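Local atomic coordinates of core protein P7 (Pseudomonas phage phi12, PDB entry 2Q82), a protein that serves as a structural core protein of a bacteriophage, where it is probably a component of the inner viral particle. Residues S25-S30 against P58-L63; V83-V88 against G105-V110. All blocks are in the same frame, centred on the assembly; numbering follows the deposited sequence.

Interactions 1 and 2 lie in one five-stranded parallel sheet, ordered 42-45, 59-63, 25-30, 84-89 and 109-111, with their centres about 9 Å apart. Interaction 1 pairs the central strand 25-30 with 59-63, about 3 Å from the centre of the chain (centre to centre); interaction 2 pairs 84-89 with the short strand 109-111, outermost within this chain. Strands 25-30 and 84-89 are neighbours, so the two contacts meet directly, Val28 CG2 lying 3.5 Å from Ile85 CG2. Along the sequence they come in series, 25-30 with 58-63 first and 83-88 with 105-110 after it. Together they carry the sheet of the P7 core domain from its buried middle to a partly exposed margin.

Interaction 1 (S25-S30 against P58-L63); sequences SLMVMS and PAVAVL
Met27, Met29 and Ser30 pair in parallel with Val60, Val62 and Leu63, and the pairing is tight from Met27 onward. Met27 O accepts Ala61 N at 2.8 Å in an almost straight bond (170° at the hydrogen), Ala61 O receives Met29 N, and Met29 O takes Leu63 N. CA-H...O contacts fill in between, such as Val28 CA to Ala61 O at 3.4 Å. Met29 CB lies 3.8 Å from Val60 CG1; from there chi1 of 171° and an extended selenomethionine chain carry SE to 4.2 Å from Val62 CG2. On the same face the side chains of Met27 and Val60 cross at a slant, CG to CG2 3.9 Å. Val28, Ser30, Ala61 and Leu63 occupy the other face, where Phe74 of helix 68-76 packs on Val28 and Leu63, and Asp101 and Ser97 hold Ser30 OG. Toward Ser25 and the partly exposed Ala59 the strands draw apart. Met27 N reaches Ala59 O only weakly, Leu26 CD1 stands 4.2 Å from Ala59 CB, and a water bridges, donating to Ser25 O and weakly accepting from Ala59 N. Backbone hydrogen bonding thus fixes the register, while largely apolar side chains bury both faces.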
loop_
_atom_site.group_PDB
_atom_site.type_symbol
_atom_site.label_atom_id
_atom_site.label_comp_id
_atom_site.label_asym_id
_atom_site.label_seq_id
_atom_site.Cartn_x
_atom_site.Cartn_y
_atom_site.Cartn_z
ATOM N N SER A 25 3.989 -6.841 12.070
ATOM C CA SER A 25 3.885 -7.344 10.711
ATOM C C SER A 25 2.445 -7.599 10.338
ATOM O O SER A 25 1.563 -7.706 11.183
ATOM C CB SER A 25 4.628 -8.654 10.517
ATOM O OG SER A 25 5.941 -8.613 11.023
ATOM N N LEU A 26 2.226 -7.728 9.044
ATOM C CA LEU A 26 0.907 -8.014 8.547
ATOM C C LEU A 26 0.866 -9.477 8.151
ATOM O O LEU A 26 1.688 -9.914 7.351
ATOM C CB LEU A 26 0.609 -7.155 7.328
ATOM C CG LEU A 26 -0.648 -7.603 6.586
ATOM C CD1 LEU A 26 -1.869 -7.318 7.423
ATOM C CD2 LEU A 26 -0.749 -6.898 5.266
HETATM N N MSE A 27 -0.053 -10.261 8.715
HETATM C CA MSE A 27 -0.092 -11.642 8.259
HETATM C C MSE A 27 -0.917 -11.683 7.018
HETATM O O MSE A 27 -1.952 -11.036 6.894
HETATM C CB MSE A 27 -0.774 -12.647 9.167
HETATM C CG MSE A 27 -0.784 -12.412 10.606
HETATM SE SE MSE A 27 0.833 -12.983 11.366
HETATM C CE MSE A 27 1.472 -11.206 11.300
ATOM N N VAL A 28 -0.462 -12.565 6.148
ATOM C CA VAL A 28 -1.047 -12.773 4.868
ATOM C C VAL A 28 -1.410 -14.222 4.665
ATOM O O VAL A 28 -0.576 -15.112 4.780
ATOM C CB VAL A 28 -0.068 -12.323 3.835
ATOM C CG1 VAL A 28 -0.401 -12.908 2.520
ATOM C CG2 VAL A 28 -0.073 -10.825 3.789
HETATM N N MSE A 29 -2.666 -14.445 4.310
HETATM C CA MSE A 29 -3.153 -15.797 4.143
HETATM C C MSE A 29 -3.724 -16.135 2.761
HETATM O O MSE A 29 -4.684 -15.513 2.318
HETATM C CB MSE A 29 -4.211 -16.047 5.219
HETATM C CG MSE A 29 -4.984 -17.325 5.076
HETATM SE SE MSE A 29 -6.596 -17.354 6.194
HETATM C CE MSE A 29 -7.156 -19.159 5.697
ATOM N N SER A 30 -3.127 -17.131 2.100
ATOM C CA SER A 30 -3.596 -17.581 0.796
ATOM C C SER A 30 -4.851 -18.405 1.013
ATOM O O SER A 30 -4.809 -19.451 1.669
ATOM C CB SER A 30 -2.564 -18.446 0.103
ATOM O OG SER A 30 -3.093 -18.953 -1.111
ATOM N N PRO A 58 -3.875 -6.342 15.432
ATOM C CA PRO A 58 -3.471 -7.554 14.699
ATOM C C PRO A 58 -4.413 -7.978 13.618
ATOM O O PRO A 58 -5.599 -8.183 13.860
ATOM C CB PRO A 58 -3.334 -8.588 15.783
ATOM C CG PRO A 58 -4.087 -8.060 16.846
ATOM C CD PRO A 58 -3.728 -6.635 16.855
ATOM N N ALA A 59 -3.858 -8.221 12.445
ATOM C CA ALA A 59 -4.687 -8.532 11.314
ATOM C C ALA A 59 -4.204 -9.628 10.445
ATOM O O ALA A 59 -3.007 -9.875 10.375
ATOM C CB ALA A 59 -4.720 -7.292 10.470
ATOM N N VAL A 60 -5.145 -10.294 9.788
ATOM C CA VAL A 60 -4.815 -11.330 8.821
ATOM C C VAL A 60 -5.508 -10.877 7.537
ATOM O O VAL A 60 -6.728 -10.753 7.491
ATOM C CB VAL A 60 -5.343 -12.710 9.191
ATOM C CG1 VAL A 60 -5.099 -13.680 8.039
ATOM C CG2 VAL A 60 -4.638 -13.206 10.440
ATOM N N ALA A 61 -4.715 -10.583 6.514
ATOM C CA ALA A 61 -5.259 -10.184 5.232
ATOM C C ALA A 61 -5.359 -11.470 4.433
ATOM O O ALA A 61 -4.375 -12.193 4.283
ATOM C CB ALA A 61 -4.334 -9.209 4.535
ATOM N N VAL A 62 -6.560 -11.744 3.932
ATOM C CA VAL A 62 -6.828 -12.945 3.167
ATOM C C VAL A 62 -6.801 -12.667 1.679
ATOM O O VAL A 62 -7.558 -11.836 1.174
ATOM C CB VAL A 62 -8.192 -13.528 3.537
ATOM C CG1 VAL A 62 -8.396 -14.868 2.845
ATOM C CG2 VAL A 62 -8.287 -13.681 5.043
ATOM N N LEU A 63 -5.929 -13.390 0.990
ATOM C CA LEU A 63 -5.780 -13.239 -0.435
ATOM C C LEU A 63 -6.144 -14.460 -1.227
ATOM O O LEU A 63 -5.647 -15.547 -0.973
ATOM C CB LEU A 63 -4.315 -12.896 -0.759
ATOM C CG LEU A 63 -3.926 -11.422 -0.570
ATOM C CD1 LEU A 63 -4.051 -11.045 0.824
ATOM C CD2 LEU A 63 -2.535 -11.190 -1.011
HETATM O O HOH W 1 -0.548 -9.022 12.711
#

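Interaction 2 (V83-V88 against G105-V110); sequences VNIIRV and GALHEV
Arg87 meets Leu107, Glu109 and Val110 through both main chain and side chain. One main-chain hydrogen bond joins the segments, Val110 N to Arg87 O at 2.8 Å; beside it Val88 CA makes a CA-H...O contact with Val110 O. The polar side-chain contacts gather round the guanidinium. Running out straight from CG to NE, and leaving CB on the side away from the backbone N (chi1 176°), Arg87 brings NH1 to Leu107 O in a 3.2 Å hydrogen bond; the donor sits in the carbonyl plane, but the bond is bent to 144° at the hydrogen and the oxygen is somewhat tilted from the guanidinium plane. Glu109 runs alongside, its CG 3.6 Å above the guanidinium centre. Carboxylate and guanidinium planes are 36° apart; OE2 stands well out of the latter, with no N-H pointing at it, so its long 3.6 Å salt bridge to NH2 is one of charges only. Asp101 is a second, weak ion-pair partner of NH2. Among apolar contacts, Ile85 CG2 touches Leu107 CD2 at 3.7 Å and Ile86 CG2 approaches Val110 CB at 4.1 Å. Strand 84-89, helix 98-103 and strand 109-111 form a beta-alpha-beta unit, whose two parallel strands this contact joins.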
loop_
_atom_site.group_PDB
_atom_site.type_symbol
_atom_site.label_atom_id
_atom_site.label_comp_id
_atom_site.label_asym_id
_atom_site.label_seq_id
_atom_site.Cartn_x
_atom_site.Cartn_y
_atom_site.Cartn_z
ATOM N N VAL A 83 5.740 -2.512 5.198
ATOM C CA VAL A 83 5.442 -3.259 6.402
ATOM C C VAL A 83 5.850 -4.697 6.163
ATOM O O VAL A 83 5.760 -5.197 5.048
ATOM C CB VAL A 83 3.952 -3.180 6.749
ATOM C CG1 VAL A 83 3.128 -3.752 5.634
ATOM C CG2 VAL A 83 3.681 -3.928 8.023
ATOM N N ASN A 84 6.322 -5.352 7.215
ATOM C CA ASN A 84 6.746 -6.728 7.108
ATOM C C ASN A 84 5.548 -7.625 6.845
ATOM O O ASN A 84 4.515 -7.466 7.445
ATOM C CB ASN A 84 7.405 -7.197 8.391
ATOM C CG ASN A 84 8.192 -8.455 8.181
ATOM O OD1 ASN A 84 8.129 -9.393 8.980
ATOM N ND2 ASN A 84 8.944 -8.491 7.094
ATOM N N ILE A 85 5.738 -8.588 5.947
ATOM C CA ILE A 85 4.676 -9.510 5.605
ATOM C C ILE A 85 5.066 -10.888 6.058
ATOM O O ILE A 85 6.170 -11.352 5.837
ATOM C CB ILE A 85 4.477 -9.568 4.105
ATOM C CG1 ILE A 85 4.070 -8.195 3.603
ATOM C CG2 ILE A 85 3.458 -10.628 3.741
ATOM C CD1 ILE A 85 5.191 -7.354 3.319
ATOM N N ILE A 86 4.113 -11.558 6.702
ATOM C CA ILE A 86 4.355 -12.889 7.175
ATOM C C ILE A 86 3.321 -13.769 6.507
ATOM O O ILE A 86 2.121 -13.558 6.684
ATOM C CB ILE A 86 4.156 -12.962 8.682
ATOM C CG1 ILE A 86 5.297 -12.244 9.408
ATOM C CG2 ILE A 86 4.056 -14.394 9.099
ATOM C CD1 ILE A 86 5.027 -11.950 10.879
ATOM N N ARG A 87 3.774 -14.762 5.758
ATOM C CA ARG A 87 2.854 -15.655 5.081
ATOM C C ARG A 87 2.416 -16.766 6.021
ATOM O O ARG A 87 3.249 -17.511 6.531
ATOM C CB ARG A 87 3.539 -16.248 3.875
ATOM C CG ARG A 87 2.729 -17.261 3.149
ATOM C CD ARG A 87 3.552 -17.765 2.005
ATOM N NE ARG A 87 2.921 -18.905 1.375
ATOM C CZ ARG A 87 3.536 -19.714 0.525
ATOM N NH1 ARG A 87 4.803 -19.509 0.201
ATOM N NH2 ARG A 87 2.880 -20.739 0.007
ATOM N N VAL A 88 1.113 -16.888 6.250
ATOM C CA VAL A 88 0.657 -17.921 7.161
ATOM C C VAL A 88 -0.083 -19.088 6.558
ATOM O O VAL A 88 -0.854 -18.965 5.606
ATOM C CB VAL A 88 -0.213 -17.355 8.290
ATOM C CG1 VAL A 88 0.574 -16.344 9.076
ATOM C CG2 VAL A 88 -1.481 -16.741 7.728
ATOM N N GLY A 105 5.783 -17.244 -3.310
ATOM C CA GLY A 105 6.786 -18.269 -3.076
ATOM C C GLY A 105 8.062 -17.897 -2.336
ATOM O O GLY A 105 8.654 -18.731 -1.653
ATOM N N ALA A 106 8.508 -16.659 -2.463
ATOM C CA ALA A 106 9.738 -16.282 -1.797
ATOM C C ALA A 106 9.548 -16.045 -0.306
ATOM O O ALA A 106 10.520 -15.844 0.423
ATOM C CB ALA A 106 10.337 -15.053 -2.457
ATOM N N LEU A 107 8.297 -16.065 0.147
ATOM C CA LEU A 107 8.022 -15.877 1.563
ATOM C C LEU A 107 7.922 -17.208 2.245
ATOM O O LEU A 107 7.252 -18.121 1.772
ATOM C CB LEU A 107 6.716 -15.137 1.805
ATOM C CG LEU A 107 6.728 -13.645 1.554
ATOM C CD1 LEU A 107 7.332 -13.370 0.196
ATOM C CD2 LEU A 107 5.319 -13.109 1.636
ATOM N N HIS A 108 8.599 -17.278 3.375
ATOM C CA HIS A 108 8.650 -18.456 4.216
ATOM C C HIS A 108 7.299 -18.659 4.904
ATOM O O HIS A 108 6.784 -17.757 5.555
ATOM C CB HIS A 108 9.759 -18.236 5.237
ATOM C CG HIS A 108 10.087 -19.429 6.062
ATOM N ND1 HIS A 108 11.275 -19.532 6.766
ATOM C CD2 HIS A 108 9.396 -20.558 6.350
ATOM C CE1 HIS A 108 11.295 -20.659 7.439
ATOM N NE2 HIS A 108 10.160 -21.306 7.204
ATOM N N GLU A 109 6.734 -19.852 4.731
ATOM C CA GLU A 109 5.451 -20.214 5.319
ATOM C C GLU A 109 5.570 -20.322 6.824
ATOM O O GLU A 109 6.436 -21.027 7.331
ATOM C CB GLU A 109 4.983 -21.567 4.805
ATOM C CG GLU A 109 4.792 -21.646 3.319
ATOM C CD GLU A 109 4.251 -22.988 2.879
ATOM O OE1 GLU A 109 3.479 -23.598 3.649
ATOM O OE2 GLU A 109 4.584 -23.424 1.760
ATOM N N VAL A 110 4.685 -19.651 7.541
ATOM C CA VAL A 110 4.724 -19.719 8.978
ATOM C C VAL A 110 3.419 -20.323 9.447
ATOM O O VAL A 110 2.358 -19.981 8.937
ATOM C CB VAL A 110 4.910 -18.342 9.560
ATOM C CG1 VAL A 110 4.681 -18.367 11.046
ATOM C CG2 VAL A 110 6.306 -17.860 9.234
#